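Local coordinates for nicotinamide riboside transporter PnuC (Neisseria mucosa ATCC 25996, PDB 4QTN), which binds nicotinamide riboside, a form of vitamin B3, and probably carries it across the bacterial inner membrane as a homotrimer, at residues M89-L92 and L93-P97; V169-V172 and L173-R177. All blocks are in the same frame, centred on the assembly; numbering follows the deposited sequence.

Contact 1 of 2, residues M89-L92 and L93-P97; sequences MLNL and LVYVP. With NNR (Nicotinamide riboside), chain I.
Tyr95 stands one turn after Leu90 and Asn91 on transmembrane helix 85-107, where the helix widens into a pi-type turn. Leu90 O marks the change: it takes the N-H of Val94 at 3.1 Å, tilted from the carbonyl plane, and the N-H of Tyr95, five residues on, at 3.3 Å and in that plane. One oxygen thus serves two donors. The helix then kinks at Pro97, whose ring nitrogen makes no bond to the preceding turn.

From its CB, which rests 3.5 Å from Asn91 O, the Tyr95 side chain sets off with CG beside the backbone N (chi1 -70°), which places the ring between Leu90 and the bound nicotinamide riboside. On one face lies Leu90 CD2, 4.0 Å from the ring centroid and 19° off the normal, a CH-pi contact. The opposite face carries the ribose, whose C4R lies over it but displaced toward the rim, 3.6 Å from Tyr95 CE2. At the edge, near the ring plane, Asn91 OD1 comes within 3.4 Å of Tyr95 CD2, its amide turned almost square to the ring at 81°. That amide is tethered by ND2 to the carbonyl of Glu87 one turn earlier, and Asn91 also packs on Val72 of helix 64-80. Tyr95 therefore forms a wall of the substrate pocket, a platform for the sugar backed by a leucine methyl. At its tip, Tyr95 OH is hydrogen-bonded to Ser167 OG on helix 158-175, while the second methyl of Leu90, CD1, lies 3.8 Å from that same OH.

Contact 2 of 2, residues V169-V172 and L173-R177; sequences VAQV and LMILR. With NNR (Nicotinamide riboside), chain I.
From Val169 to Ile175 the backbone runs as the last regular turns of transmembrane helix 158-175, with Leu173 N bonded to Val169 O at 3.0 Å and Ile175 N to Gln171 O at 3.1 Å; Leu176 and Arg177 follow as the helix end, where Arg177 takes a positive phi (72°) in a Schellman motif. Met174 O receives the N-H of Arg177 there and is also bonded by the indole nitrogen of Trp106. The Arg177 side chain packs against Val121 and Lys124.

Gln171 and Met174, a selenomethionine whose selenium stands in for sulfur, line the pocket side by side and point the same way. Gln171 sends CG away from its own nitrogen and then bends at chi2 (55°), which swings the amide alongside the ribose: its CD is 4.1 Å from C1R of nicotinamide riboside. Met174 SE sits 4.2 Å from Gln171 CD and 3.9 Å from C6 of the nicotinamide ring. Gln171 binds the substrate, as does Trp185 of helix 181-198, which packs on it. Elsewhere round the helix the contacts are apolar, Val169 CG1 meeting Leu173 CD1 at 3.9 Å and Ile175 packing on Val98 and Met105.

An amide and a thioether-type side chain are both uncharged, so this pair probably meets the substrate's pyridinium without bringing a full charge to it.

Overall arrangement
Contacts 1 and 2 sit on different transmembrane helices, their centres about 14 Å apart, and converge on one nicotinamide riboside. Each is partly buried: Tyr95, Gln171 and Met174 are buried at the ligand, while Leu92 and Val172 are exposed. Tyr95 from contact 1 and Gln171 from contact 2 pack against each other, so the two helices meet at the substrate. Their tasks differ: 89-97 offers an aromatic face to the ribose from an irregular, widened turn, whereas 169-177 brings the Gln171 amide and the (seleno)methionine side chain of Met174 from a regular helix. Contact 1 stays within the membrane span; contact 2 runs to the helix end, probably on the cytoplasmic side.

Contact 1 of 2, residues M89-L92 and L93-P97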
HETATM    1  N   MSE C  89     -14.180   1.214  23.246  1.00163.80           N
HETATM    2  CA  MSE C  89     -14.611   2.431  23.949  1.00159.72           C
HETATM    3  C   MSE C  89     -14.744   3.566  22.968  1.00149.38           C
HETATM    4  O   MSE C  89     -15.603   4.442  23.129  1.00144.52           O
HETATM    5  CB  MSE C  89     -13.662   2.798  25.098  1.00169.71           C
HETATM    6  CG  MSE C  89     -12.191   2.781  24.685  1.00180.94           C
HETATM    7 SE   MSE C  89     -11.052   3.430  26.164  1.00208.37          SE
HETATM    8  CE  MSE C  89     -10.312   1.701  26.769  1.00210.16           C
ATOM      9  N   LEU C  90     -13.913   3.541  21.922  1.00143.98           N
ATOM     10  CA  LEU C  90     -13.916   4.584  20.883  1.00133.44           C
ATOM     11  C   LEU C  90     -15.236   4.616  20.107  1.00131.69           C
ATOM     12  O   LEU C  90     -15.879   5.662  20.026  1.00132.49           O
ATOM     13  CB  LEU C  90     -12.741   4.389  19.918  1.00126.92           C
ATOM     14  CG  LEU C  90     -12.186   5.574  19.107  1.00120.26           C
ATOM     15  CD1 LEU C  90     -11.580   5.062  17.812  1.00118.15           C
ATOM     16  CD2 LEU C  90     -13.223   6.646  18.813  1.00112.88           C
ATOM     17  N   ASN C  91     -15.631   3.470  19.540  1.00132.85           N
ATOM     18  CA  ASN C  91     -16.866   3.383  18.761  1.00130.51           C
ATOM     19  C   ASN C  91     -18.116   3.650  19.590  1.00134.80           C
ATOM     20  O   ASN C  91     -18.985   4.424  19.174  1.00133.95           O
ATOM     21  CB  ASN C  91     -16.980   2.038  18.044  1.00132.14           C
ATOM     22  CG  ASN C  91     -16.034   1.925  16.861  1.00133.79           C
ATOM     23  OD1 ASN C  91     -16.450   1.981  15.698  1.00132.51           O
ATOM     24  ND2 ASN C  91     -14.752   1.759  17.151  1.00138.35           N
ATOM     25  N   LEU C  92     -18.192   3.042  20.777  1.00139.12           N
ATOM     26  CA  LEU C  92     -19.391   3.167  21.629  1.00139.99           C
ATOM     27  C   LEU C  92     -19.612   4.591  22.207  1.00140.34           C
ATOM     28  O   LEU C  92     -20.693   5.164  22.050  1.00139.06           O
ATOM     29  CB  LEU C  92     -19.389   2.115  22.745  1.00142.35           C
ATOM     30  CG  LEU C  92     -20.738   1.869  23.427  1.00142.65           C
ATOM     31  CD1 LEU C  92     -21.733   1.280  22.445  1.00138.78           C
ATOM     32  CD2 LEU C  92     -20.581   0.965  24.638  1.00150.13           C
ATOM     33  N   LEU C  93     -18.585   5.155  22.848  1.00142.52           N
ATOM     34  CA  LEU C  93     -18.711   6.474  23.491  1.00142.73           C
ATOM     35  C   LEU C  93     -18.630   7.659  22.514  1.00140.85           C
ATOM     36  O   LEU C  93     -19.323   8.646  22.698  1.00145.84           O
ATOM     37  CB  LEU C  93     -17.673   6.661  24.605  1.00146.72           C
ATOM     38  CG  LEU C  93     -17.204   5.470  25.442  1.00154.30           C
ATOM     39  CD1 LEU C  93     -16.191   5.941  26.471  1.00162.62           C
ATOM     40  CD2 LEU C  93     -18.361   4.754  26.120  1.00157.66           C
ATOM     41  N   VAL C  94     -17.760   7.567  21.504  1.00136.21           N
ATOM     42  CA  VAL C  94     -17.485   8.706  20.609  1.00127.96           C
ATOM     43  C   VAL C  94     -18.264   8.641  19.290  1.00128.47           C
ATOM     44  O   VAL C  94     -19.022   9.557  18.975  1.00130.42           O
ATOM     45  CB  VAL C  94     -15.972   8.861  20.322  1.00126.65           C
ATOM     46  CG1 VAL C  94     -15.728   9.897  19.239  1.00121.38           C
ATOM     47  CG2 VAL C  94     -15.235   9.250  21.583  1.00132.00           C
ATOM     48  N   TYR C  95     -18.075   7.567  18.515  1.00130.19           N
ATOM     49  CA  TYR C  95     -18.688   7.483  17.179  1.00124.74           C
ATOM     50  C   TYR C  95     -20.224   7.426  17.221  1.00125.66           C
ATOM     51  O   TYR C  95     -20.883   7.984  16.350  1.00126.75           O
ATOM     52  CB  TYR C  95     -18.138   6.299  16.364  1.00122.94           C
ATOM     53  CG  TYR C  95     -16.697   6.432  15.910  1.00123.14           C
ATOM     54  CD1 TYR C  95     -16.032   7.670  15.938  1.00124.93           C
ATOM     55  CD2 TYR C  95     -16.004   5.324  15.408  1.00125.42           C
ATOM     56  CE1 TYR C  95     -14.701   7.786  15.511  1.00126.31           C
ATOM     57  CE2 TYR C  95     -14.676   5.426  14.981  1.00126.82           C
ATOM     58  CZ  TYR C  95     -14.027   6.655  15.032  1.00126.54           C
ATOM     59  OH  TYR C  95     -12.715   6.754  14.611  1.00120.46           O
ATOM     60  N   VAL C  96     -20.785   6.764  18.236  1.00126.97           N
ATOM     61  CA  VAL C  96     -22.238   6.540  18.279  1.00130.60           C
ATOM     62  C   VAL C  96     -23.059   7.829  18.510  1.00134.64           C
ATOM     63  O   VAL C  96     -24.038   8.080  17.796  1.00142.05           O
ATOM     64  CB  VAL C  96     -22.642   5.425  19.274  1.00131.69           C
ATOM     65  CG1 VAL C  96     -24.155   5.298  19.347  1.00129.93           C
ATOM     66  CG2 VAL C  96     -22.042   4.103  18.841  1.00135.09           C
ATOM     67  N   PRO C  97     -22.661   8.660  19.486  1.00132.63           N
ATOM     68  CA  PRO C  97     -23.367   9.944  19.547  1.00133.37           C
ATOM     69  C   PRO C  97     -23.067  10.823  18.315  1.00128.55           C
ATOM     70  O   PRO C  97     -23.983  11.401  17.730  1.00129.13           O
ATOM     71  CB  PRO C  97     -22.838  10.590  20.837  1.00135.73           C
ATOM     72  CG  PRO C  97     -21.587   9.850  21.166  1.00139.51           C
ATOM     73  CD  PRO C  97     -21.735   8.467  20.609  1.00134.33           C
TER
HETATM   74  O2R NNR I 301     -18.413   8.037  10.007  1.00105.58           O
HETATM   75  C2R NNR I 301     -17.289   6.997  10.076  1.00103.59           C
HETATM   76  C3R NNR I 301     -17.569   5.999  11.205  1.00104.16           C
HETATM   77  O3R NNR I 301     -18.305   6.607  12.170  1.00125.38           O
HETATM   78  C4R NNR I 301     -16.209   5.647  11.769  1.00105.77           C
HETATM   79  C5R NNR I 301     -15.606   4.334  11.117  1.00111.39           C
HETATM   80  O5R NNR I 301     -14.172   4.276  11.424  1.00117.91           O
HETATM   81  O4R NNR I 301     -15.451   6.677  11.515  1.00103.24           O
HETATM   82  C1R NNR I 301     -16.142   7.541  10.349  1.00 99.60           C
HETATM   83  N1  NNR I 301     -15.257   7.586   9.169  1.00 99.32           N
HETATM   84  C2  NNR I 301     -14.189   6.686   9.033  1.00 83.42           C
HETATM   85  C6  NNR I 301     -15.481   8.516   8.181  1.00 95.62           C
HETATM   86  C5  NNR I 301     -14.640   8.547   7.042  1.00 95.41           C
HETATM   87  C4  NNR I 301     -13.583   7.671   6.925  1.00 77.23           C
HETATM   88  C3  NNR I 301     -13.358   6.737   7.891  1.00 77.25           C
HETATM   89  C7  NNR I 301     -12.209   5.761   7.704  1.00 88.53           C
HETATM   90  O7  NNR I 301     -11.701   5.229   8.645  1.00 99.16           O
HETATM   91  N7  NNR I 301     -11.740   5.465   6.377  1.00102.10           N

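Contact 2 of 2, residues V169-V172 and L173-R177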
ATOM      1  N   VAL C 169      -9.695  12.997  16.409  1.00102.30           N
ATOM      2  CA  VAL C 169      -9.347  14.158  15.566  1.00103.23           C
ATOM      3  C   VAL C 169      -9.896  14.044  14.130  1.00108.63           C
ATOM      4  O   VAL C 169     -10.558  14.979  13.627  1.00113.03           O
ATOM      5  CB  VAL C 169      -7.818  14.404  15.558  1.00 98.74           C
ATOM      6  CG1 VAL C 169      -7.360  15.110  14.278  1.00 90.50           C
ATOM      7  CG2 VAL C 169      -7.423  15.194  16.790  1.00 98.83           C
ATOM      8  N   ALA C 170      -9.629  12.905  13.483  1.00105.61           N
ATOM      9  CA  ALA C 170     -10.218  12.590  12.180  1.00 99.33           C
ATOM     10  C   ALA C 170     -11.742  12.758  12.177  1.00 98.23           C
ATOM     11  O   ALA C 170     -12.297  13.437  11.302  1.00 95.23           O
ATOM     12  CB  ALA C 170      -9.844  11.187  11.765  1.00101.97           C
ATOM     13  N   GLN C 171     -12.414  12.155  13.160  1.00 96.48           N
ATOM     14  CA  GLN C 171     -13.882  12.201  13.230  1.00 97.81           C
ATOM     15  C   GLN C 171     -14.379  13.631  13.347  1.00102.41           C
ATOM     16  O   GLN C 171     -15.484  13.964  12.884  1.00105.36           O
ATOM     17  CB  GLN C 171     -14.394  11.377  14.410  1.00 98.76           C
ATOM     18  CG  GLN C 171     -15.897  11.165  14.406  1.00101.53           C
ATOM     19  CD  GLN C 171     -16.395  10.536  13.113  1.00105.71           C
ATOM     20  OE1 GLN C 171     -15.773   9.635  12.566  1.00106.42           O
ATOM     21  NE2 GLN C 171     -17.521  11.007  12.629  1.00114.38           N
ATOM     22  N   VAL C 172     -13.547  14.476  13.958  1.00 97.88           N
ATOM     23  CA  VAL C 172     -13.910  15.847  14.268  1.00 94.58           C
ATOM     24  C   VAL C 172     -13.804  16.753  13.042  1.00 91.10           C
ATOM     25  O   VAL C 172     -14.750  17.492  12.732  1.00 93.05           O
ATOM     26  CB  VAL C 172     -13.098  16.385  15.471  1.00 96.70           C
ATOM     27  CG1 VAL C 172     -12.805  17.879  15.326  1.00 95.81           C
ATOM     28  CG2 VAL C 172     -13.837  16.082  16.772  1.00 94.12           C
ATOM     29  N   LEU C 173     -12.681  16.669  12.324  1.00 81.44           N
ATOM     30  CA  LEU C 173     -12.589  17.267  10.988  1.00 85.27           C
ATOM     31  C   LEU C 173     -13.724  16.809  10.037  1.00 92.14           C
ATOM     32  O   LEU C 173     -14.274  17.618   9.268  1.00 90.20           O
ATOM     33  CB  LEU C 173     -11.235  16.984  10.361  1.00 83.03           C
ATOM     34  CG  LEU C 173     -10.041  17.571  11.120  1.00 87.67           C
ATOM     35  CD1 LEU C 173      -8.842  16.645  11.048  1.00 92.35           C
ATOM     36  CD2 LEU C 173      -9.671  18.958  10.626  1.00 87.25           C
HETATM   37  N   MSE C 174     -14.089  15.526  10.109  1.00 97.62           N
HETATM   38  CA  MSE C 174     -15.114  14.968   9.202  1.00 99.82           C
HETATM   39  C   MSE C 174     -16.493  15.574   9.412  1.00100.88           C
HETATM   40  O   MSE C 174     -17.106  16.047   8.461  1.00101.02           O
HETATM   41  CB  MSE C 174     -15.134  13.455   9.270  1.00106.33           C
HETATM   42  CG  MSE C 174     -16.072  12.857   8.239  1.00102.99           C
HETATM   43 SE   MSE C 174     -17.359  11.794   9.262  1.00128.34          SE
HETATM   44  CE  MSE C 174     -19.011  12.177   8.264  1.00120.70           C
ATOM     45  N   ILE C 175     -16.986  15.592  10.649  1.00101.15           N
ATOM     46  CA  ILE C 175     -18.267  16.268  10.912  1.00103.34           C
ATOM     47  C   ILE C 175     -18.194  17.754  10.570  1.00103.14           C
ATOM     48  O   ILE C 175     -19.139  18.312  10.024  1.00104.25           O
ATOM     49  CB  ILE C 175     -18.783  16.082  12.362  1.00109.86           C
ATOM     50  CG1 ILE C 175     -17.705  16.424  13.388  1.00109.66           C
ATOM     51  CG2 ILE C 175     -19.305  14.672  12.568  1.00114.26           C
ATOM     52  CD1 ILE C 175     -18.231  16.517  14.798  1.00111.83           C
ATOM     53  N   LEU C 176     -17.045  18.377  10.855  1.00101.84           N
ATOM     54  CA  LEU C 176     -16.790  19.786  10.477  1.00 96.43           C
ATOM     55  C   LEU C 176     -16.569  20.047   8.957  1.00 94.45           C
ATOM     56  O   LEU C 176     -16.307  21.182   8.570  1.00 98.85           O
ATOM     57  CB  LEU C 176     -15.608  20.351  11.264  1.00 89.79           C
ATOM     58  CG  LEU C 176     -15.811  20.871  12.694  1.00 95.05           C
ATOM     59  CD1 LEU C 176     -14.817  21.993  12.954  1.00 91.10           C
ATOM     60  CD2 LEU C 176     -17.238  21.342  12.962  1.00 91.47           C
ATOM     61  N   ARG C 177     -16.628  18.988   8.129  1.00 86.56           N
ATOM     62  CA  ARG C 177     -16.563  19.102   6.645  1.00 83.39           C
ATOM     63  C   ARG C 177     -15.183  19.481   6.043  1.00 84.81           C
ATOM     64  O   ARG C 177     -15.119  20.105   4.991  1.00 85.36           O
ATOM     65  CB  ARG C 177     -17.640  20.058   6.132  1.00 83.46           C
ATOM     66  CG  ARG C 177     -19.043  19.512   6.240  1.00 89.49           C
ATOM     67  CD  ARG C 177     -20.038  20.577   6.671  1.00 96.86           C
ATOM     68  NE  ARG C 177     -19.857  21.823   5.940  1.00100.93           N
ATOM     69  CZ  ARG C 177     -19.708  23.011   6.514  1.00107.84           C
ATOM     70  NH1 ARG C 177     -19.754  23.125   7.846  1.00111.15           N
ATOM     71  NH2 ARG C 177     -19.529  24.089   5.755  1.00109.52           N
TER
HETATM   72  O2R NNR I 301     -18.413   8.037  10.007  1.00105.58           O
HETATM   73  C2R NNR I 301     -17.289   6.997  10.076  1.00103.59           C
HETATM   74  C3R NNR I 301     -17.569   5.999  11.205  1.00104.16           C
HETATM   75  O3R NNR I 301     -18.305   6.607  12.170  1.00125.38           O
HETATM   76  C4R NNR I 301     -16.209   5.647  11.769  1.00105.77           C
HETATM   77  C5R NNR I 301     -15.606   4.334  11.117  1.00111.39           C
HETATM   78  O5R NNR I 301     -14.172   4.276  11.424  1.00117.91           O
HETATM   79  O4R NNR I 301     -15.451   6.677  11.515  1.00103.24           O
HETATM   80  C1R NNR I 301     -16.142   7.541  10.349  1.00 99.60           C
HETATM   81  N1  NNR I 301     -15.257   7.586   9.169  1.00 99.32           N
HETATM   82  C2  NNR I 301     -14.189   6.686   9.033  1.00 83.42           C
HETATM   83  C6  NNR I 301     -15.481   8.516   8.181  1.00 95.62           C
HETATM   84  C5  NNR I 301     -14.640   8.547   7.042  1.00 95.41           C
HETATM   85  C4  NNR I 301     -13.583   7.671   6.925  1.00 77.23           C
HETATM   86  C3  NNR I 301     -13.358   6.737   7.891  1.00 77.25           C
HETATM   87  C7  NNR I 301     -12.209   5.761   7.704  1.00 88.53           C
HETATM   88  O7  NNR I 301     -11.701   5.229   8.645  1.00 99.16           O
HETATM   89  N7  NNR I 301     -11.740   5.465   6.377  1.00102.10           N